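Geranylgeranyl pyrophosphate synthetase (Pyrococcus horikoshii, PDB 1WY0) probably condenses isopentenyl diphosphate with allylic prenyl diphosphates to make geranylgeranyl diphosphate, as a homodimeric, all-helical trans-prenyltransferase. Local coordinates at residues 51-56 / 184-189; 178-183 / 206-211. All blocks are in the same frame, centred on the assembly; numbering follows the deposited sequence.

Contact 1 of 2, residues 51-56 / 184-189; sequences PFVVLT and ASAKVG
S185 begins the contact by laying its CB against both valines of 51-56, 3.9 Å from V53 CG1 and about as far from V54 CG2. Two buried helices of the all-alpha isoprenoid synthase fold run side by side here, nearly parallel at a crossing angle of -23°, with the axes of the short segments only 7.2 Å apart. The hydroxyl of S185 does not join in: OG turns back along its own helix and hydrogen-bonds L181 O. Its carbonyl does, for S185 O receives a CA-H...O contact from V54 CA at 3.5 Å while it also accepts the helical bond from G189 N.

A186 comes next. Although its CB bond points away from 51-56, V53 reaches across to it. V53 CG1, placed anti to the backbone N (chi1 171°), comes within 3.6 Å of A186 N and slides alongside A186 CB. V188 then meets V54 loosely, with their two CG1 methyls 4.4 Å apart.

The nearest pair of CA atoms is that of G189 and V54, 4.3 Å apart. A side chain on G189 would point toward the partner helix, and a CB built there would land 2.4 Å from V54 O, which explains how the helices can come so near. T58, just beyond 51-56, ties the two together, its OG1 being hydrogen-bonded to both V54 O and G189 O. The last touch is a second CA-H...O contact, in which G189 CA approaches V54 O to 3.4 Å, with an angle of 124° at the hydrogen.

Contact 2 of 2, residues 178-183 / 206-211; sequences TGALFE and WGRNVG
E183 sends an extended chain out from a CG anti to its backbone N, and R208 starts in the same way but bends at chi2 (53°), so that its guanidinium folds back over segment 178-183. The result is a salt bridge, E183 OE2 to R208 NH1 at 2.8 Å. It is not an end-on pair: NH1 lies over the face of the carboxylate, and the carboxylate and guanidinium planes are nearly parallel, 19° apart. E183 CB lies at the guanidinium edge, in its plane, while the backbone N of A180 sits over one face. NH2 forms a salt bridge with a second acid, E148 of helix 132-159. With an alanine here in place of R208, E183 and E148 would probably lose the positive charge they share, and A180 N the group that lies against it.

Away from the charges, a GxxxG pattern, G207 and G211, brings the two helices to an axis distance of 6.9 Å, running roughly antiparallel at 143°. G207 CA is 3.8 Å from E183 CA, and a CB on either glycine would collide with F182 or E183. F182 uses the groove so made: its CB rests 3.3 Å from G207 O, CG comes 3.5 Å from G211 CA, and farther out CE2 meets V210 CG1 at 3.6 Å.

V210 also lays CG2 over one face of the W206 ring, off toward its rim. W206 NE1 is hydrogen-bonded to N315 OD1. Around this pair of helices, 49-57 packs on F182 and W206, and 299-315 and 325-336 close over W206.

Helix 167-193 carries both contacts, with centres 10 Å apart: near its middle it packs against helix 197-224 in contact 2, and in the next six residues against helix 49-57 in contact 1. The two join through V53, whose CG1 lies 3.6 Å from W206 CZ3 and whose CG2 lies 4.1 Å from F182 CE2; A186 CB adds a touch on W206 CE3 at 4.2 Å. A bound mercury ion lies about 10 Å from the A180 side chain of contact 2. Helix 197-224, which takes part in contact 2, probably also carries one of the family's aspartate-rich, magnesium-binding motifs, whereas contact 1 is buried helix packing.

Contact 1 of 2, residues 51-56 / 184-189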
ATOM      1  N   PRO A  51      12.615  -4.073  14.243  1.00 37.23           N
ATOM      2  CA  PRO A  51      13.828  -3.332  13.890  1.00 37.79           C
ATOM      3  C   PRO A  51      15.000  -3.823  14.747  1.00 39.52           C
ATOM      4  O   PRO A  51      16.129  -3.933  14.273  1.00 39.65           O
ATOM      5  CB  PRO A  51      13.453  -1.887  14.206  1.00 38.60           C
ATOM      6  CG  PRO A  51      11.978  -1.859  14.007  1.00 37.92           C
ATOM      7  CD  PRO A  51      11.535  -3.152  14.637  1.00 37.42           C
ATOM      8  N   PHE A  52      14.720  -4.119  16.013  1.00 40.99           N
ATOM      9  CA  PHE A  52      15.747  -4.615  16.924  1.00 42.65           C
ATOM     10  C   PHE A  52      16.359  -5.892  16.367  1.00 43.67           C
ATOM     11  O   PHE A  52      17.564  -6.104  16.454  1.00 44.49           O
ATOM     12  CB  PHE A  52      15.156  -4.907  18.310  1.00 43.05           C
ATOM     13  CG  PHE A  52      16.180  -5.351  19.327  1.00 43.38           C
ATOM     14  CD1 PHE A  52      17.111  -4.453  19.837  1.00 43.90           C
ATOM     15  CD2 PHE A  52      16.220  -6.670  19.763  1.00 43.65           C
ATOM     16  CE1 PHE A  52      18.064  -4.863  20.767  1.00 44.71           C
ATOM     17  CE2 PHE A  52      17.170  -7.092  20.693  1.00 44.05           C
ATOM     18  CZ  PHE A  52      18.094  -6.184  21.196  1.00 41.42           C
ATOM     19  N   VAL A  53      15.526  -6.746  15.789  1.00 43.06           N
ATOM     20  CA  VAL A  53      16.016  -7.990  15.228  1.00 42.73           C
ATOM     21  C   VAL A  53      16.915  -7.686  14.044  1.00 44.04           C
ATOM     22  O   VAL A  53      17.891  -8.396  13.791  1.00 45.12           O
ATOM     23  CB  VAL A  53      14.846  -8.889  14.803  1.00 42.45           C
ATOM     24  CG1 VAL A  53      15.348 -10.100  14.023  1.00 39.95           C
ATOM     25  CG2 VAL A  53      14.099  -9.337  16.040  1.00 40.31           C
ATOM     26  N   VAL A  54      16.598  -6.616  13.327  1.00 43.30           N
ATOM     27  CA  VAL A  54      17.397  -6.227  12.180  1.00 42.86           C
ATOM     28  C   VAL A  54      18.814  -5.855  12.628  1.00 44.27           C
ATOM     29  O   VAL A  54      19.782  -6.527  12.277  1.00 43.07           O
ATOM     30  CB  VAL A  54      16.776  -5.016  11.441  1.00 42.83           C
ATOM     31  CG1 VAL A  54      17.659  -4.617  10.276  1.00 41.25           C
ATOM     32  CG2 VAL A  54      15.370  -5.363  10.942  1.00 43.01           C
ATOM     33  N   LEU A  55      18.919  -4.777  13.402  1.00 45.61           N
ATOM     34  CA  LEU A  55      20.206  -4.294  13.895  1.00 46.98           C
ATOM     35  C   LEU A  55      20.958  -5.353  14.696  1.00 46.18           C
ATOM     36  O   LEU A  55      22.173  -5.462  14.587  1.00 47.50           O
ATOM     37  CB  LEU A  55      20.010  -3.038  14.753  1.00 45.68           C
ATOM     38  CG  LEU A  55      19.245  -1.902  14.068  1.00 48.17           C
ATOM     39  CD1 LEU A  55      19.134  -0.708  15.004  1.00 47.69           C
ATOM     40  CD2 LEU A  55      19.951  -1.512  12.785  1.00 48.62           C
ATOM     41  N   THR A  56      20.240  -6.128  15.499  1.00 46.50           N
ATOM     42  CA  THR A  56      20.880  -7.167  16.296  1.00 46.59           C
ATOM     43  C   THR A  56      21.380  -8.298  15.407  1.00 47.74           C
ATOM     44  O   THR A  56      22.399  -8.920  15.708  1.00 48.45           O
ATOM     45  CB  THR A  56      19.920  -7.757  17.353  1.00 45.45           C
ATOM     46  OG1 THR A  56      19.447  -6.710  18.207  1.00 45.57           O
ATOM     47  CG2 THR A  56      20.641  -8.789  18.206  1.00 44.00           C
ATOM     48  N   ALA A 184      12.117 -11.796   7.562  1.00 38.04           N
ATOM     49  CA  ALA A 184      12.747 -10.744   6.779  1.00 36.35           C
ATOM     50  C   ALA A 184      13.603  -9.837   7.649  1.00 36.37           C
ATOM     51  O   ALA A 184      14.635  -9.352   7.210  1.00 35.85           O
ATOM     52  CB  ALA A 184      11.691  -9.925   6.066  1.00 35.56           C
ATOM     53  N   SER A 185      13.159  -9.599   8.879  1.00 36.03           N
ATOM     54  CA  SER A 185      13.890  -8.757   9.813  1.00 38.31           C
ATOM     55  C   SER A 185      15.281  -9.344  10.071  1.00 38.97           C
ATOM     56  O   SER A 185      16.295  -8.657   9.936  1.00 39.60           O
ATOM     57  CB  SER A 185      13.127  -8.656  11.140  1.00 39.46           C
ATOM     58  OG  SER A 185      11.836  -8.104  10.959  1.00 42.19           O
ATOM     59  N   ALA A 186      15.320 -10.615  10.448  1.00 40.13           N
ATOM     60  CA  ALA A 186      16.597 -11.277  10.698  1.00 40.81           C
ATOM     61  C   ALA A 186      17.418 -11.430   9.416  1.00 42.76           C
ATOM     62  O   ALA A 186      18.611 -11.158   9.364  1.00 43.31           O
ATOM     63  CB  ALA A 186      16.314 -12.655  11.296  1.00 39.30           C
ATOM     64  N   LYS A 187      16.741 -11.923   8.364  1.00 44.11           N
ATOM     65  CA  LYS A 187      17.439 -12.171   7.109  1.00 45.63           C
ATOM     66  C   LYS A 187      18.083 -10.901   6.543  1.00 46.45           C
ATOM     67  O   LYS A 187      19.155 -10.920   5.955  1.00 47.45           O
ATOM     68  CB  LYS A 187      16.430 -12.741   6.113  1.00 46.15           C
ATOM     69  CG  LYS A 187      17.018 -12.875   4.709  1.00 46.96           C
ATOM     70  CD  LYS A 187      16.074 -13.609   3.755  1.00 46.89           C
ATOM     71  CE  LYS A 187      16.800 -14.642   2.890  1.00 47.33           C
ATOM     72  NZ  LYS A 187      16.146 -15.941   3.025  1.00 46.84           N
ATOM     73  N   VAL A 188      17.364  -9.771   6.698  1.00 46.86           N
ATOM     74  CA  VAL A 188      17.904  -8.513   6.196  1.00 46.04           C
ATOM     75  C   VAL A 188      19.044  -8.000   7.076  1.00 48.18           C
ATOM     76  O   VAL A 188      19.932  -7.282   6.630  1.00 48.06           O
ATOM     77  CB  VAL A 188      16.776  -7.480   6.155  1.00 45.82           C
ATOM     78  CG1 VAL A 188      17.368  -6.071   6.181  1.00 43.29           C
ATOM     79  CG2 VAL A 188      15.958  -7.654   4.890  1.00 44.40           C
ATOM     80  N   GLY A 189      18.994  -8.374   8.348  1.00 49.53           N
ATOM     81  CA  GLY A 189      20.042  -7.970   9.259  1.00 51.67           C
ATOM     82  C   GLY A 189      21.324  -8.622   8.787  1.00 52.59           C
ATOM     83  O   GLY A 189      22.320  -7.945   8.541  1.00 52.69           O
TER

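Contact 2 of 2, residues 178-183 / 206-211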
ATOM      1  N   THR A 178       2.498 -13.128  10.022  1.00 42.64           N
ATOM      2  CA  THR A 178       3.484 -12.612  10.970  1.00 41.79           C
ATOM      3  C   THR A 178       4.894 -13.162  10.721  1.00 41.05           C
ATOM      4  O   THR A 178       5.898 -12.477  10.877  1.00 40.66           O
ATOM      5  CB  THR A 178       3.022 -12.986  12.380  1.00 42.95           C
ATOM      6  OG1 THR A 178       2.780 -14.391  12.433  1.00 47.21           O
ATOM      7  CG2 THR A 178       1.727 -12.245  12.728  1.00 42.15           C
ATOM      8  N   GLY A 179       4.952 -14.459  10.365  1.00 38.87           N
ATOM      9  CA  GLY A 179       6.250 -15.117  10.208  1.00 38.19           C
ATOM     10  C   GLY A 179       7.136 -14.428   9.165  1.00 38.41           C
ATOM     11  O   GLY A 179       8.327 -14.221   9.363  1.00 39.77           O
ATOM     12  N   ALA A 180       6.530 -14.120   8.003  1.00 37.54           N
ATOM     13  CA  ALA A 180       7.316 -13.591   6.890  1.00 36.89           C
ATOM     14  C   ALA A 180       8.126 -12.348   7.275  1.00 36.35           C
ATOM     15  O   ALA A 180       9.319 -12.243   7.016  1.00 36.99           O
ATOM     16  CB  ALA A 180       6.359 -13.256   5.744  1.00 35.24           C
ATOM     17  N   LEU A 181       7.424 -11.366   7.872  1.00 35.27           N
ATOM     18  CA  LEU A 181       8.090 -10.109   8.204  1.00 35.49           C
ATOM     19  C   LEU A 181       9.168 -10.294   9.277  1.00 35.94           C
ATOM     20  O   LEU A 181      10.165  -9.584   9.318  1.00 34.60           O
ATOM     21  CB  LEU A 181       7.034  -9.117   8.690  1.00 35.03           C
ATOM     22  CG  LEU A 181       7.523  -7.667   8.635  1.00 35.75           C
ATOM     23  CD1 LEU A 181       7.942  -7.251   7.224  1.00 37.67           C
ATOM     24  CD2 LEU A 181       6.456  -6.666   9.077  1.00 35.07           C
ATOM     25  N   PHE A 182       8.929 -11.253  10.158  1.00 35.45           N
ATOM     26  CA  PHE A 182       9.890 -11.497  11.214  1.00 38.89           C
ATOM     27  C   PHE A 182      11.125 -12.109  10.582  1.00 38.55           C
ATOM     28  O   PHE A 182      12.245 -11.698  10.865  1.00 38.79           O
ATOM     29  CB  PHE A 182       9.320 -12.433  12.275  1.00 41.36           C
ATOM     30  CG  PHE A 182       9.402 -11.874  13.666  1.00 45.83           C
ATOM     31  CD1 PHE A 182       8.385 -11.076  14.169  1.00 46.94           C
ATOM     32  CD2 PHE A 182      10.515 -12.117  14.460  1.00 48.29           C
ATOM     33  CE1 PHE A 182       8.471 -10.524  15.440  1.00 48.47           C
ATOM     34  CE2 PHE A 182      10.615 -11.566  15.742  1.00 49.38           C
ATOM     35  CZ  PHE A 182       9.591 -10.770  16.227  1.00 49.60           C
ATOM     36  N   GLU A 183      10.915 -13.081   9.706  1.00 39.02           N
ATOM     37  CA  GLU A 183      12.028 -13.730   9.022  1.00 40.39           C
ATOM     38  C   GLU A 183      12.829 -12.684   8.249  1.00 39.83           C
ATOM     39  O   GLU A 183      14.062 -12.683   8.274  1.00 41.68           O
ATOM     40  CB  GLU A 183      11.507 -14.786   8.052  1.00 41.70           C
ATOM     41  CG  GLU A 183      12.545 -15.254   7.050  1.00 44.49           C
ATOM     42  CD  GLU A 183      12.000 -16.284   6.098  1.00 43.85           C
ATOM     43  OE1 GLU A 183      11.932 -15.986   4.898  1.00 49.01           O
ATOM     44  OE2 GLU A 183      11.623 -17.386   6.539  1.00 46.85           O
ATOM     45  N   TRP A 206      15.379 -18.626  12.171  1.00 43.60           N
ATOM     46  CA  TRP A 206      15.094 -18.140  13.518  1.00 43.58           C
ATOM     47  C   TRP A 206      13.971 -17.099  13.521  1.00 41.74           C
ATOM     48  O   TRP A 206      13.117 -17.064  14.396  1.00 42.24           O
ATOM     49  CB  TRP A 206      16.377 -17.529  14.082  1.00 42.39           C
ATOM     50  CG  TRP A 206      16.132 -16.969  15.426  1.00 43.53           C
ATOM     51  CD1 TRP A 206      16.302 -17.631  16.662  1.00 42.41           C
ATOM     52  CD2 TRP A 206      15.732 -15.612  15.737  1.00 43.59           C
ATOM     53  NE1 TRP A 206      16.055 -16.822  17.727  1.00 42.74           N
ATOM     54  CE2 TRP A 206      15.674 -15.508  17.149  1.00 43.67           C
ATOM     55  CE3 TRP A 206      15.416 -14.502  14.954  1.00 45.21           C
ATOM     56  CZ2 TRP A 206      15.308 -14.312  17.739  1.00 45.72           C
ATOM     57  CZ3 TRP A 206      15.052 -13.304  15.548  1.00 44.05           C
ATOM     58  CH2 TRP A 206      14.991 -13.212  16.949  1.00 44.42           C
ATOM     59  N   GLY A 207      14.018 -16.200  12.518  1.00 40.74           N
ATOM     60  CA  GLY A 207      12.986 -15.170  12.426  1.00 40.30           C
ATOM     61  C   GLY A 207      11.621 -15.779  12.100  1.00 39.05           C
ATOM     62  O   GLY A 207      10.592 -15.430  12.663  1.00 38.18           O
ATOM     63  N   ARG A 208      11.638 -16.695  11.118  1.00 39.49           N
ATOM     64  CA  ARG A 208      10.403 -17.365  10.734  1.00 40.36           C
ATOM     65  C   ARG A 208       9.740 -18.042  11.937  1.00 41.32           C
ATOM     66  O   ARG A 208       8.553 -17.892  12.202  1.00 40.78           O
ATOM     67  CB  ARG A 208      10.749 -18.410   9.674  1.00 41.61           C
ATOM     68  CG  ARG A 208       9.522 -18.889   8.902  1.00 45.45           C
ATOM     69  CD  ARG A 208       8.730 -17.721   8.307  1.00 49.57           C
ATOM     70  NE  ARG A 208       8.035 -18.141   7.088  1.00 52.60           N
ATOM     71  CZ  ARG A 208       8.254 -17.420   5.975  1.00 52.69           C
ATOM     72  NH1 ARG A 208       9.081 -16.389   6.003  1.00 53.20           N
ATOM     73  NH2 ARG A 208       7.591 -17.719   4.855  1.00 55.30           N
ATOM     74  N   ASN A 209      10.556 -18.836  12.656  1.00 39.90           N
ATOM     75  CA  ASN A 209      10.035 -19.599  13.785  1.00 40.11           C
ATOM     76  C   ASN A 209       9.582 -18.699  14.937  1.00 39.53           C
ATOM     77  O   ASN A 209       8.585 -18.947  15.602  1.00 40.01           O
ATOM     78  CB  ASN A 209      11.144 -20.534  14.266  1.00 41.15           C
ATOM     79  CG  ASN A 209      11.084 -21.822  13.491  1.00 43.21           C
ATOM     80  OD1 ASN A 209      10.151 -22.610  13.614  1.00 45.30           O
ATOM     81  ND2 ASN A 209      12.124 -22.038  12.668  1.00 43.71           N
ATOM     82  N   VAL A 210      10.350 -17.658  15.233  1.00 38.29           N
ATOM     83  CA  VAL A 210      10.010 -16.775  16.332  1.00 39.44           C
ATOM     84  C   VAL A 210       8.735 -16.009  15.985  1.00 39.68           C
ATOM     85  O   VAL A 210       7.821 -15.908  16.802  1.00 39.27           O
ATOM     86  CB  VAL A 210      11.161 -15.787  16.624  1.00 39.77           C
ATOM     87  CG1 VAL A 210      10.689 -14.677  17.550  1.00 39.95           C
ATOM     88  CG2 VAL A 210      12.307 -16.528  17.269  1.00 38.86           C
ATOM     89  N   GLY A 211       8.676 -15.488  14.764  1.00 39.10           N
ATOM     90  CA  GLY A 211       7.502 -14.753  14.328  1.00 39.72           C
ATOM     91  C   GLY A 211       6.229 -15.560  14.504  1.00 40.50           C
ATOM     92  O   GLY A 211       5.218 -15.045  14.989  1.00 41.45           O
TER